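Argininosuccinate lyase (Chelativorans sp., PDB 6RXA) is an EDDS lyase, a C-N lyase of the aspartase/fumarase superfamily that binds fumarate and succinate, and may also split argininosuccinate into fumarate and arginine, as its relatives do. Local coordinates at residues V247-L252 and I336-A341; G137-V142 and A174-L179; E258-S263 and S291-R296; H241-A246 and G304-I309. The protein carries 2 engineered substitutions. All coordinates share one frame; numbering follows the deposited sequence.

Contact 1 of 4, residues V247-L252 and I336-A341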
loop_
_atom_site.group_PDB
_atom_site.type_symbol
_atom_site.label_atom_id
_atom_site.label_comp_id
_atom_site.label_asym_id
_atom_site.label_seq_id
_atom_site.Cartn_x
_atom_site.Cartn_y
_atom_site.Cartn_z
ATOM N N VAL A 247 -4.922 -8.052 8.451
ATOM C CA VAL A 247 -4.026 -9.077 9.002
ATOM C C VAL A 247 -4.771 -10.387 9.255
ATOM O O VAL A 247 -4.271 -11.473 8.932
ATOM C CB VAL A 247 -3.222 -8.575 10.221
ATOM C CG1 VAL A 247 -4.067 -8.530 11.481
ATOM C CG2 VAL A 247 -1.987 -9.473 10.425
ATOM N N PHE A 248 -5.982 -10.307 9.821
ATOM C CA PHE A 248 -6.827 -11.483 9.964
ATOM C C PHE A 248 -7.036 -12.174 8.618
ATOM O O PHE A 248 -6.859 -13.392 8.486
ATOM C CB PHE A 248 -8.177 -11.101 10.594
ATOM C CG PHE A 248 -9.245 -12.116 10.319
ATOM C CD1 PHE A 248 -9.165 -13.383 10.865
ATOM C CD2 PHE A 248 -10.276 -11.838 9.454
ATOM C CE1 PHE A 248 -10.091 -14.341 10.571
ATOM C CE2 PHE A 248 -11.218 -12.789 9.156
ATOM C CZ PHE A 248 -11.143 -14.045 9.711
ATOM N N LEU A 249 -7.388 -11.401 7.592
ATOM C CA LEU A 249 -7.639 -12.003 6.287
ATOM C C LEU A 249 -6.372 -12.586 5.686
ATOM O O LEU A 249 -6.461 -13.538 4.904
ATOM C CB LEU A 249 -8.321 -11.015 5.338
ATOM C CG LEU A 249 -9.829 -10.822 5.589
ATOM C CD1 LEU A 249 -10.373 -9.631 4.832
ATOM C CD2 LEU A 249 -10.586 -12.085 5.188
ATOM N N SER A 250 -5.197 -12.031 6.016
ATOM C CA SER A 250 -3.974 -12.620 5.480
ATOM C C SER A 250 -3.786 -14.036 6.011
ATOM O O SER A 250 -3.306 -14.912 5.278
ATOM C CB SER A 250 -2.737 -11.748 5.745
ATOM O OG SER A 250 -2.236 -11.926 7.059
ATOM N N GLY A 251 -4.193 -14.297 7.256
ATOM C CA GLY A 251 -4.098 -15.652 7.768
ATOM C C GLY A 251 -5.119 -16.564 7.132
ATOM O O GLY A 251 -4.867 -17.761 6.950
ATOM N N LEU A 252 -6.282 -16.007 6.792
ATOM C CA LEU A 252 -7.309 -16.739 6.059
ATOM C C LEU A 252 -6.847 -17.059 4.642
ATOM O O LEU A 252 -7.036 -18.188 4.170
ATOM C CB LEU A 252 -8.609 -15.926 6.112
ATOM C CG LEU A 252 -9.813 -16.558 5.424
ATOM C CD1 LEU A 252 -11.125 -16.150 6.073
ATOM C CD2 LEU A 252 -9.838 -16.203 3.958
ATOM N N ILE A 336 -16.736 -10.826 5.717
ATOM C CA ILE A 336 -17.688 -11.750 6.320
ATOM C C ILE A 336 -17.960 -12.913 5.377
ATOM O O ILE A 336 -18.014 -14.073 5.797
ATOM C CB ILE A 336 -18.979 -11.007 6.724
ATOM C CG1 ILE A 336 -18.700 -9.948 7.804
ATOM C CG2 ILE A 336 -20.017 -12.018 7.190
ATOM C CD1 ILE A 336 -18.285 -10.486 9.152
ATOM N N ALA A 337 -18.123 -12.627 4.086
ATOM C CA ALA A 337 -18.358 -13.680 3.106
ATOM C C ALA A 337 -17.194 -14.662 3.068
ATOM O O ALA A 337 -17.401 -15.879 3.056
ATOM C CB ALA A 337 -18.598 -13.058 1.734
ATOM N N ALA A 338 -15.961 -14.148 3.048
ATOM C CA ALA A 338 -14.799 -15.024 3.023
ATOM C C ALA A 338 -14.689 -15.824 4.308
ATOM O O ALA A 338 -14.329 -17.011 4.275
ATOM C CB ALA A 338 -13.537 -14.197 2.811
ATOM N N THR A 339 -14.971 -15.197 5.453
ATOM C CA THR A 339 -14.888 -15.918 6.722
ATOM C C THR A 339 -15.915 -17.035 6.788
ATOM O O THR A 339 -15.608 -18.146 7.229
ATOM C CB THR A 339 -15.065 -14.947 7.891
ATOM O OG1 THR A 339 -14.051 -13.933 7.832
ATOM C CG2 THR A 339 -14.944 -15.670 9.211
ATOM N N HIS A 340 -17.154 -16.752 6.373
ATOM C CA HIS A 340 -18.180 -17.781 6.319
ATOM C C HIS A 340 -17.805 -18.888 5.347
ATOM O O HIS A 340 -17.942 -20.076 5.655
ATOM C CB HIS A 340 -19.506 -17.148 5.911
ATOM C CG HIS A 340 -20.143 -16.334 6.987
ATOM N ND1 HIS A 340 -21.169 -15.446 6.735
ATOM C CD2 HIS A 340 -19.927 -16.286 8.323
ATOM C CE1 HIS A 340 -21.556 -14.888 7.869
ATOM N NE2 HIS A 340 -20.818 -15.382 8.848
ATOM N N ALA A 341 -17.296 -18.522 4.167
ATOM C CA ALA A 341 -16.905 -19.536 3.192
ATOM C C ALA A 341 -15.832 -20.456 3.764
ATOM O O ALA A 341 -15.910 -21.682 3.631
ATOM C CB ALA A 341 -16.414 -18.863 1.907
#
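The hydroxyl oxygen of Thr339 is engaged twice: OG1 is hydrogen-bonded to the carbonyl oxygen of Leu335, one turn earlier in its own helix, and it meets the rim of the Phe248 ring from the facing helix. Phe248 CE2 stands 3.3 Å from Thr339 OG1 and Phe248 CZ 3.5 Å from the same atom, with the oxygen near the ring plane, so aromatic C-H groups rather than the pi face confront it. The threonine torsion explains the first bond: OG1 lies opposite the carbonyl carbon (chi1 -59°), beside the backbone N, where it can reach back to Leu335. The two segments belong to helices 236-262 and 329-348 of the long helical bundle characteristic of this superfamily; they run in the same general sense, 35° apart, with axes 11.0 Å from each other. Across this separation Leu252 reaches with CD1, which is 3.8 Å from Thr339 CA and equally close to Ala338 O. Beside it, Ala338 CB receives Leu249 CD2 at 4.3 Å and Leu252 CD2 at 4.4 Å, contacts that are loose by comparison. Ser295 of helix 290-301 packs on both Leu252 and Ala338. The side chain of Arg294, a fumarate-binding residue, is about 7 Å from that of Ala338.

Contact 2 of 4, residues G137-V142 and A174-L179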
loop_
_atom_site.group_PDB
_atom_site.type_symbol
_atom_site.label_atom_id
_atom_site.label_comp_id
_atom_site.label_asym_id
_atom_site.label_seq_id
_atom_site.Cartn_x
_atom_site.Cartn_y
_atom_site.Cartn_z
ATOM N N GLY A 137 -17.169 -18.199 14.908
ATOM C CA GLY A 137 -17.693 -19.342 14.174
ATOM C C GLY A 137 -16.619 -20.062 13.380
ATOM O O GLY A 137 -16.626 -21.295 13.270
ATOM N N TYR A 138 -15.687 -19.306 12.813
ATOM C CA TYR A 138 -14.556 -19.876 12.084
ATOM C C TYR A 138 -13.655 -20.652 13.028
ATOM O O TYR A 138 -13.298 -21.802 12.750
ATOM C CB TYR A 138 -13.824 -18.709 11.429
ATOM C CG TYR A 138 -12.633 -18.954 10.525
ATOM C CD1 TYR A 138 -12.515 -20.082 9.739
ATOM C CD2 TYR A 138 -11.631 -17.992 10.438
ATOM C CE1 TYR A 138 -11.421 -20.246 8.898
ATOM C CE2 TYR A 138 -10.545 -18.146 9.599
ATOM C CZ TYR A 138 -10.446 -19.282 8.831
ATOM O OH TYR A 138 -9.359 -19.457 7.997
ATOM N N ARG A 139 -13.334 -20.063 14.184
ATOM C CA ARG A 139 -12.519 -20.773 15.162
ATOM C C ARG A 139 -13.225 -22.025 15.668
ATOM O O ARG A 139 -12.588 -23.075 15.853
ATOM C CB ARG A 139 -12.132 -19.841 16.312
ATOM C CG ARG A 139 -11.164 -20.484 17.281
ATOM C CD ARG A 139 -10.811 -19.553 18.410
ATOM N NE ARG A 139 -9.768 -20.142 19.237
ATOM C CZ ARG A 139 -9.422 -19.701 20.435
ATOM N NH1 ARG A 139 -10.072 -18.683 20.973
ATOM N NH2 ARG A 139 -8.432 -20.285 21.094
ATOM N N GLU A 140 -14.543 -21.953 15.887
ATOM C CA GLU A 140 -15.296 -23.134 16.305
ATOM C C GLU A 140 -15.140 -24.259 15.290
ATOM O O GLU A 140 -14.876 -25.411 15.652
ATOM C CB GLU A 140 -16.780 -22.806 16.496
ATOM C CG GLU A 140 -17.090 -22.040 17.755
ATOM C CD GLU A 140 -18.526 -21.576 17.829
ATOM O OE1 GLU A 140 -19.259 -21.749 16.833
ATOM O OE2 GLU A 140 -18.923 -21.013 18.877
ATOM N N ALA A 141 -15.311 -23.943 14.003
ATOM C CA ALA A 141 -15.192 -24.970 12.973
ATOM C C ALA A 141 -13.793 -25.575 12.951
ATOM O O ALA A 141 -13.640 -26.794 12.790
ATOM C CB ALA A 141 -15.553 -24.389 11.615
ATOM N N VAL A 142 -12.769 -24.742 13.121
ATOM C CA VAL A 142 -11.374 -25.192 13.125
ATOM C C VAL A 142 -11.110 -26.138 14.291
ATOM O O VAL A 142 -10.526 -27.212 14.118
ATOM C CB VAL A 142 -10.454 -23.959 13.168
ATOM C CG1 VAL A 142 -9.026 -24.307 13.546
ATOM C CG2 VAL A 142 -10.495 -23.220 11.827
ATOM N N ALA A 174 -2.850 -24.706 14.946
ATOM C CA ALA A 174 -2.095 -23.494 14.642
ATOM C C ALA A 174 -3.045 -22.383 14.235
ATOM O O ALA A 174 -2.920 -21.237 14.688
ATOM C CB ALA A 174 -1.083 -23.762 13.522
ATOM N N ILE A 175 -4.021 -22.719 13.389
ATOM C CA ILE A 175 -5.019 -21.744 12.962
ATOM C C ILE A 175 -5.815 -21.249 14.164
ATOM O O ILE A 175 -6.065 -20.050 14.301
ATOM C CB ILE A 175 -5.912 -22.349 11.862
ATOM C CG1 ILE A 175 -5.076 -22.890 10.691
ATOM C CG2 ILE A 175 -6.933 -21.326 11.400
ATOM C CD1 ILE A 175 -4.207 -21.873 9.996
ATOM N N SER A 176 -6.168 -22.152 15.090
ATOM C CA SER A 176 -6.913 -21.722 16.270
ATOM C C SER A 176 -6.139 -20.677 17.072
ATOM O O SER A 176 -6.723 -19.698 17.552
ATOM C CB SER A 176 -7.284 -22.923 17.143
ATOM O OG SER A 176 -7.980 -22.492 18.318
ATOM N N GLU A 177 -4.826 -20.868 17.230
ATOM C CA GLU A 177 -4.021 -19.923 18.004
ATOM C C GLU A 177 -3.905 -18.586 17.281
ATOM O O GLU A 177 -3.965 -17.525 17.917
ATOM C CB GLU A 177 -2.652 -20.562 18.302
ATOM C CG GLU A 177 -1.785 -19.767 19.296
ATOM C CD GLU A 177 -0.655 -20.570 19.925
ATOM O OE1 GLU A 177 -0.578 -21.798 19.729
ATOM O OE2 GLU A 177 0.145 -19.951 20.661
ATOM N N ASN A 178 -3.758 -18.616 15.949
ATOM C CA ASN A 178 -3.817 -17.401 15.140
ATOM C C ASN A 178 -5.115 -16.647 15.389
ATOM O O ASN A 178 -5.120 -15.424 15.599
ATOM C CB ASN A 178 -3.708 -17.793 13.662
ATOM C CG ASN A 178 -4.092 -16.659 12.705
ATOM O OD1 ASN A 178 -5.268 -16.292 12.591
ATOM N ND2 ASN A 178 -3.104 -16.124 11.986
ATOM N N LEU A 179 -6.229 -17.371 15.383
ATOM C CA LEU A 179 -7.530 -16.743 15.529
ATOM C C LEU A 179 -7.736 -16.201 16.930
ATOM O O LEU A 179 -8.380 -15.162 17.096
ATOM C CB LEU A 179 -8.621 -17.747 15.173
ATOM C CG LEU A 179 -8.639 -18.184 13.716
ATOM C CD1 LEU A 179 -9.677 -19.273 13.456
ATOM C CD2 LEU A 179 -8.900 -16.995 12.791
HETATM O O HOH W 1 -6.054 -22.080 20.354
#
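The extended Arg139 chain, CG anti to the backbone N (chi1 -174°), carries NE across to Ser176 OG, where it donates over 3.1 Å in an almost straight bond (170°), the oxygen lying in the guanidinium plane. A water reinforces the pair, accepting from Arg139 NH2 at 3.1 Å and hydrogen-bonded to Ser176 OG at 2.8 Å. Alongside, Leu179 wedges both methyls against the other helix: CD1 sits 3.6 Å from Arg139 CA and lies over one face of the Tyr138 ring, 4.2 Å from its centroid, a CH-pi contact; CD2 approaches Tyr138 CD2 at 3.7 Å. Helices 112-147 and 168-193, joined by the hairpin 153-158 and 161-167, pack as antiparallel neighbours in the bundle, their local axes 9.3 Å apart and 159° from parallel. Val142 extends the apolar row, with CG1 4.0 Å from Ile175 CB. Further out, helix 451-500 fixes the guanidinium through salt bridges from Glu464 to NH2 and from Asp468 to NH1. A leucine in place of Arg139 would probably strand these two carboxylates without their cation and deprive Ser176 OG of its in-plane donor. Leu252 of helix 236-262 packs on the other side of Tyr138, toward the hydroxyl; Phe248 lies at the ring edge.

Contact 3 of 4, residues E258-S263 and S291-R296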
loop_
_atom_site.group_PDB
_atom_site.type_symbol
_atom_site.label_atom_id
_atom_site.label_comp_id
_atom_site.label_asym_id
_atom_site.label_seq_id
_atom_site.Cartn_x
_atom_site.Cartn_y
_atom_site.Cartn_z
ATOM N N GLU A 258 -3.063 -23.041 1.597
ATOM C CA GLU A 258 -2.629 -24.351 2.070
ATOM C C GLU A 258 -3.560 -25.440 1.564
ATOM O O GLU A 258 -3.114 -26.465 1.036
ATOM C CB GLU A 258 -2.619 -24.373 3.599
ATOM C CG GLU A 258 -1.874 -25.570 4.177
ATOM C CD GLU A 258 -0.443 -25.237 4.553
ATOM O OE1 GLU A 258 -0.255 -24.261 5.316
ATOM O OE2 GLU A 258 0.487 -25.961 4.092
ATOM N N ILE A 259 -4.866 -25.222 1.724
ATOM C CA ILE A 259 -5.873 -26.192 1.294
ATOM C C ILE A 259 -5.869 -26.323 -0.225
ATOM O O ILE A 259 -6.050 -27.418 -0.766
ATOM C CB ILE A 259 -7.261 -25.814 1.848
ATOM C CG1 ILE A 259 -7.262 -25.910 3.378
ATOM C CG2 ILE A 259 -8.324 -26.716 1.242
ATOM C CD1 ILE A 259 -8.539 -25.399 4.033
ATOM N N GLN A 260 -5.675 -25.219 -0.935
ATOM C CA GLN A 260 -5.587 -25.288 -2.388
ATOM C C GLN A 260 -4.432 -26.184 -2.829
ATOM O O GLN A 260 -4.570 -26.953 -3.785
ATOM C CB GLN A 260 -5.457 -23.889 -2.976
ATOM C CG GLN A 260 -5.753 -23.851 -4.461
ATOM C CD GLN A 260 -5.761 -22.456 -5.038
ATOM O OE1 GLN A 260 -5.318 -21.492 -4.397
ATOM N NE2 GLN A 260 -6.229 -22.337 -6.277
ATOM N N LEU A 261 -3.282 -26.101 -2.148
ATOM C CA LEU A 261 -2.178 -26.990 -2.496
ATOM C C LEU A 261 -2.495 -28.435 -2.118
ATOM O O LEU A 261 -2.273 -29.351 -2.917
ATOM C CB LEU A 261 -0.867 -26.503 -1.865
ATOM C CG LEU A 261 -0.354 -25.150 -2.351
ATOM C CD1 LEU A 261 1.082 -24.898 -1.831
ATOM C CD2 LEU A 261 -0.382 -25.042 -3.876
ATOM N N TRP A 262 -3.041 -28.665 -0.920
ATOM C CA TRP A 262 -3.420 -30.018 -0.526
ATOM C C TRP A 262 -4.354 -30.678 -1.538
ATOM O O TRP A 262 -4.308 -31.902 -1.739
ATOM C CB TRP A 262 -4.168 -29.999 0.806
ATOM C CG TRP A 262 -3.394 -29.698 2.039
ATOM C CD1 TRP A 262 -2.035 -29.658 2.201
ATOM C CD2 TRP A 262 -3.964 -29.402 3.308
ATOM N NE1 TRP A 262 -1.732 -29.351 3.518
ATOM C CE2 TRP A 262 -2.905 -29.191 4.213
ATOM C CE3 TRP A 262 -5.282 -29.314 3.776
ATOM C CZ2 TRP A 262 -3.125 -28.877 5.557
ATOM C CZ3 TRP A 262 -5.497 -28.991 5.102
ATOM C CH2 TRP A 262 -4.423 -28.773 5.977
ATOM N N SER A 263 -5.215 -29.887 -2.173
ATOM C CA SER A 263 -6.236 -30.388 -3.079
ATOM C C SER A 263 -5.855 -30.263 -4.549
ATOM O O SER A 263 -6.701 -30.516 -5.413
ATOM C CB SER A 263 -7.590 -29.735 -2.791
ATOM O OG SER A 263 -7.560 -28.317 -2.936
ATOM N N SER A 291 -14.128 -21.307 -4.106
ATOM C CA SER A 291 -14.332 -20.770 -2.769
ATOM C C SER A 291 -13.023 -20.258 -2.198
ATOM O O SER A 291 -12.974 -19.183 -1.585
ATOM C CB SER A 291 -14.919 -21.850 -1.861
ATOM O OG SER A 291 -14.130 -23.033 -1.869
ATOM N N LEU A 292 -11.945 -21.022 -2.392
ATOM C CA LEU A 292 -10.642 -20.623 -1.868
ATOM C C LEU A 292 -10.116 -19.388 -2.583
ATOM O O LEU A 292 -9.610 -18.459 -1.938
ATOM C CB LEU A 292 -9.667 -21.792 -2.025
ATOM C CG LEU A 292 -10.066 -23.141 -1.421
ATOM C CD1 LEU A 292 -8.986 -24.203 -1.661
ATOM C CD2 LEU A 292 -10.411 -23.004 0.053
ATOM N N GLU A 293 -10.223 -19.352 -3.913
ATOM C CA GLU A 293 -9.642 -18.237 -4.651
ATOM C C GLU A 293 -10.400 -16.943 -4.401
ATOM O O GLU A 293 -9.782 -15.880 -4.265
ATOM C CB GLU A 293 -9.533 -18.566 -6.136
ATOM C CG GLU A 293 -8.443 -19.620 -6.385
ATOM C CD GLU A 293 -7.908 -19.629 -7.790
ATOM O OE1 GLU A 293 -6.789 -20.176 -7.977
ATOM O OE2 GLU A 293 -8.614 -19.145 -8.709
ATOM N N ARG A 294 -11.733 -16.998 -4.339
ATOM C CA ARG A 294 -12.473 -15.776 -4.036
ATOM C C ARG A 294 -12.276 -15.342 -2.587
ATOM O O ARG A 294 -12.380 -14.150 -2.283
ATOM C CB ARG A 294 -13.954 -15.949 -4.365
ATOM C CG ARG A 294 -14.216 -15.932 -5.862
ATOM C CD ARG A 294 -15.657 -16.247 -6.161
ATOM N NE ARG A 294 -15.993 -16.023 -7.565
ATOM C CZ ARG A 294 -16.388 -14.855 -8.067
ATOM N NH1 ARG A 294 -16.485 -13.782 -7.291
ATOM N NH2 ARG A 294 -16.680 -14.762 -9.355
ATOM N N SER A 295 -11.995 -16.279 -1.677
ATOM C CA SER A 295 -11.655 -15.883 -0.313
ATOM C C SER A 295 -10.317 -15.148 -0.279
ATOM O O SER A 295 -10.183 -14.109 0.383
ATOM C CB SER A 295 -11.656 -17.111 0.607
ATOM O OG SER A 295 -12.980 -17.625 0.771
ATOM N N ARG A 296 -9.312 -15.672 -0.988
ATOM C CA ARG A 296 -8.043 -14.970 -1.093
ATOM C C ARG A 296 -8.218 -13.595 -1.726
ATOM O O ARG A 296 -7.611 -12.614 -1.278
ATOM C CB ARG A 296 -7.033 -15.796 -1.890
ATOM C CG ARG A 296 -6.646 -17.111 -1.226
ATOM C CD ARG A 296 -5.459 -17.765 -1.915
ATOM N NE ARG A 296 -4.217 -17.095 -1.521
ATOM C CZ ARG A 296 -3.080 -17.118 -2.204
ATOM N NH1 ARG A 296 -2.987 -17.757 -3.364
ATOM N NH2 ARG A 296 -2.027 -16.479 -1.723
HETATM O O HOH W 2 -4.933 -18.861 -5.151
#
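Gln260 sets CG anti to its backbone N (chi1 -164°) and stays extended to the amide, while Glu293, with CG opposite its carbonyl carbon, also extends; the two chains meet across helices 236-262 and 290-301, nearly antiparallel members of the superfamily's helical bundle with local axes 10.3 Å apart. Gln260 NE2 donates to Glu293 OE1 at 2.8 Å, with an N-H...O angle of 155°. The acceptor lies in the amide plane, but the carboxylate is turned 78° from it, and the donor arrives on the anti side, tilted out of the carboxylate plane. Subunit contacts complete this polar site: Gln260 NE2 also donates to Gln159 O of the third subunit, and Glu293 OE2 accepts from Ala322 N of the fourth. A water donates to Gln260 OE1 at 2.8 Å and accepts from Arg296 NH1 at 2.9 Å; Arg296 NH2 bonds to Asn314 O of the second subunit. Shortening Gln260 to an alanine is likely to leave Glu293 OE1 without this donor and the water without its acceptor. In the apolar part, Leu292 CD1 lies 3.5 Å from Gln260 N and 3.9 Å from Ile259 CG2. Arg294, on the same helix, binds fumarate and makes a cation-pi contact with Tyr26. As helix 236-262 ends, Ser263 OG (2.8 Å) and Ser263 N reach Ile259 O from opposite faces of its plane.

Contact 4 of 4, residues H241-A246 and G304-I309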
loop_
_atom_site.group_PDB
_atom_site.type_symbol
_atom_site.label_atom_id
_atom_site.label_comp_id
_atom_site.label_asym_id
_atom_site.label_seq_id
_atom_site.Cartn_x
_atom_site.Cartn_y
_atom_site.Cartn_z
ATOM N N HIS A 241 -9.260 -0.601 12.412
ATOM C CA HIS A 241 -10.244 -1.577 11.942
ATOM C C HIS A 241 -9.837 -2.145 10.583
ATOM O O HIS A 241 -9.858 -3.368 10.370
ATOM C CB HIS A 241 -11.609 -0.885 11.910
ATOM C CG HIS A 241 -12.766 -1.816 11.803
ATOM N ND1 HIS A 241 -14.045 -1.443 12.162
ATOM C CD2 HIS A 241 -12.853 -3.094 11.362
ATOM C CE1 HIS A 241 -14.867 -2.456 11.953
ATOM N NE2 HIS A 241 -14.172 -3.468 11.466
ATOM N N ALA A 242 -9.403 -1.281 9.671
ATOM C CA ALA A 242 -8.913 -1.744 8.379
ATOM C C ALA A 242 -7.704 -2.658 8.539
ATOM O O ALA A 242 -7.580 -3.672 7.829
ATOM C CB ALA A 242 -8.571 -0.548 7.490
ATOM N N PHE A 243 -6.799 -2.327 9.463
ATOM C CA PHE A 243 -5.631 -3.171 9.656
ATOM C C PHE A 243 -5.998 -4.550 10.202
ATOM O O PHE A 243 -5.487 -5.574 9.722
ATOM C CB PHE A 243 -4.605 -2.553 10.596
ATOM C CG PHE A 243 -3.571 -3.549 11.000
ATOM C CD1 PHE A 243 -2.622 -3.986 10.075
ATOM C CD2 PHE A 243 -3.580 -4.114 12.253
ATOM C CE1 PHE A 243 -1.702 -4.937 10.409
ATOM C CE2 PHE A 243 -2.643 -5.074 12.595
ATOM C CZ PHE A 243 -1.712 -5.497 11.661
ATOM N N VAL A 244 -6.815 -4.611 11.263
ATOM C CA VAL A 244 -7.102 -5.925 11.830
ATOM C C VAL A 244 -7.787 -6.792 10.775
ATOM O O VAL A 244 -7.483 -7.984 10.632
ATOM C CB VAL A 244 -7.893 -5.849 13.149
ATOM C CG1 VAL A 244 -8.041 -7.267 13.721
ATOM C CG2 VAL A 244 -7.187 -4.953 14.145
ATOM N N ASN A 245 -8.686 -6.193 9.986
ATOM C CA ASN A 245 -9.296 -6.933 8.885
ATOM C C ASN A 245 -8.222 -7.480 7.948
ATOM O O ASN A 245 -8.269 -8.645 7.537
ATOM C CB ASN A 245 -10.245 -6.036 8.094
ATOM C CG ASN A 245 -11.555 -5.748 8.798
ATOM O OD1 ASN A 245 -11.812 -6.179 9.931
ATOM N ND2 ASN A 245 -12.407 -4.985 8.111
ATOM N N ALA A 246 -7.249 -6.644 7.579
ATOM C CA ALA A 246 -6.236 -7.077 6.625
ATOM C C ALA A 246 -5.362 -8.190 7.197
ATOM O O ALA A 246 -5.033 -9.154 6.497
ATOM C CB ALA A 246 -5.363 -5.913 6.177
ATOM N N GLY A 304 -6.484 -2.530 0.422
ATOM C CA GLY A 304 -6.782 -1.278 -0.221
ATOM C C GLY A 304 -7.306 -0.229 0.733
ATOM O O GLY A 304 -6.780 0.884 0.798
ATOM N N PRO A 305 -8.372 -0.543 1.482
ATOM C CA PRO A 305 -8.847 0.439 2.476
ATOM C C PRO A 305 -7.770 0.825 3.469
ATOM O O PRO A 305 -7.658 2.003 3.827
ATOM C CB PRO A 305 -10.029 -0.276 3.145
ATOM C CG PRO A 305 -10.529 -1.226 2.078
ATOM C CD PRO A 305 -9.251 -1.726 1.413
ATOM N N LEU A 306 -6.979 -0.141 3.929
ATOM C CA LEU A 306 -5.918 0.155 4.886
ATOM C C LEU A 306 -4.979 1.234 4.353
ATOM O O LEU A 306 -4.686 2.220 5.043
ATOM C CB LEU A 306 -5.145 -1.124 5.202
ATOM C CG LEU A 306 -3.906 -0.986 6.092
ATOM C CD1 LEU A 306 -4.276 -0.366 7.422
ATOM C CD2 LEU A 306 -3.237 -2.342 6.246
ATOM N N VAL A 307 -4.516 1.077 3.114
ATOM C CA VAL A 307 -3.598 2.050 2.520
ATOM C C VAL A 307 -4.283 3.386 2.259
ATOM O O VAL A 307 -3.715 4.446 2.526
ATOM C CB VAL A 307 -2.953 1.456 1.257
ATOM C CG1 VAL A 307 -2.175 2.513 0.491
ATOM C CG2 VAL A 307 -2.056 0.280 1.641
ATOM N N GLY A 308 -5.501 3.374 1.723
ATOM C CA GLY A 308 -6.182 4.634 1.465
ATOM C C GLY A 308 -6.425 5.434 2.730
ATOM O O GLY A 308 -6.251 6.654 2.746
ATOM N N ILE A 309 -6.861 4.758 3.796
ATOM C CA ILE A 309 -7.130 5.442 5.053
ATOM C C ILE A 309 -5.850 6.055 5.601
ATOM O O ILE A 309 -5.805 7.244 5.934
ATOM C CB ILE A 309 -7.782 4.477 6.061
ATOM C CG1 ILE A 309 -9.175 4.059 5.611
ATOM C CG2 ILE A 309 -7.873 5.147 7.419
ATOM C CD1 ILE A 309 -9.672 2.770 6.267
#
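Ala242 presses its methyl directly onto the opposing helix: CB is 3.8 Å from Leu306 CA and 3.7 Å from Ile309 CD1, and the CA atoms of Ala242 and Leu306 come within 5.0 Å of each other. Here the local axes of segments 241-246 and 304-309, on helices 236-262 and 303-314, approach to 8.5 Å while running roughly antiparallel at 151°. Leu306 makes the next contacts: CG, anti to the backbone N (chi1 174°), carries the branched end across to the other helix, where CD1 lies 3.8 Å from Phe243 N and 3.9 Å from Phe243 CB. The packing slackens away from this centre. Leu306 CD2 is 4.2 Å from Ala246 CB, and the partly exposed Pro305 brings no side-chain atom closer than 4.6 Å to segment 241-246. The Phe243 ring, meeting Leu306 CD2 at its edge, stacks on Phe243 of the second subunit, so this helix pair also lies at a subunit interface; Val307 faces its counterparts in the second and third subunits. With no hydrogen bond across the two segments, their association rests on close-fitting aliphatic surfaces, and the short axis distance is consistent with the small alanine side chain at the point of nearest approach.

All four contacts are buried, at different distances from the chain centre: the centre of contact 1 is about 5 Å from it, that of contact 2 about 10 Å, contact 4 about 13 Å and contact 3 about 16 Å. Helix 236-262 is common to contacts 4, 1 and 3, meeting helices 303-314, 329-348 and 290-301 in succession from its N-terminal end. Contact 2 joins a different pair, yet touches contact 1 through Phe248 and Leu179; contact 1 also meets contact 3 through Ser295. Chemistry changes with place: contacts 1 and 4 have no hydrogen bonds between their segments, contact 2 combines one with apolar packing, and contact 3 draws three neighbouring subunits into its polar network.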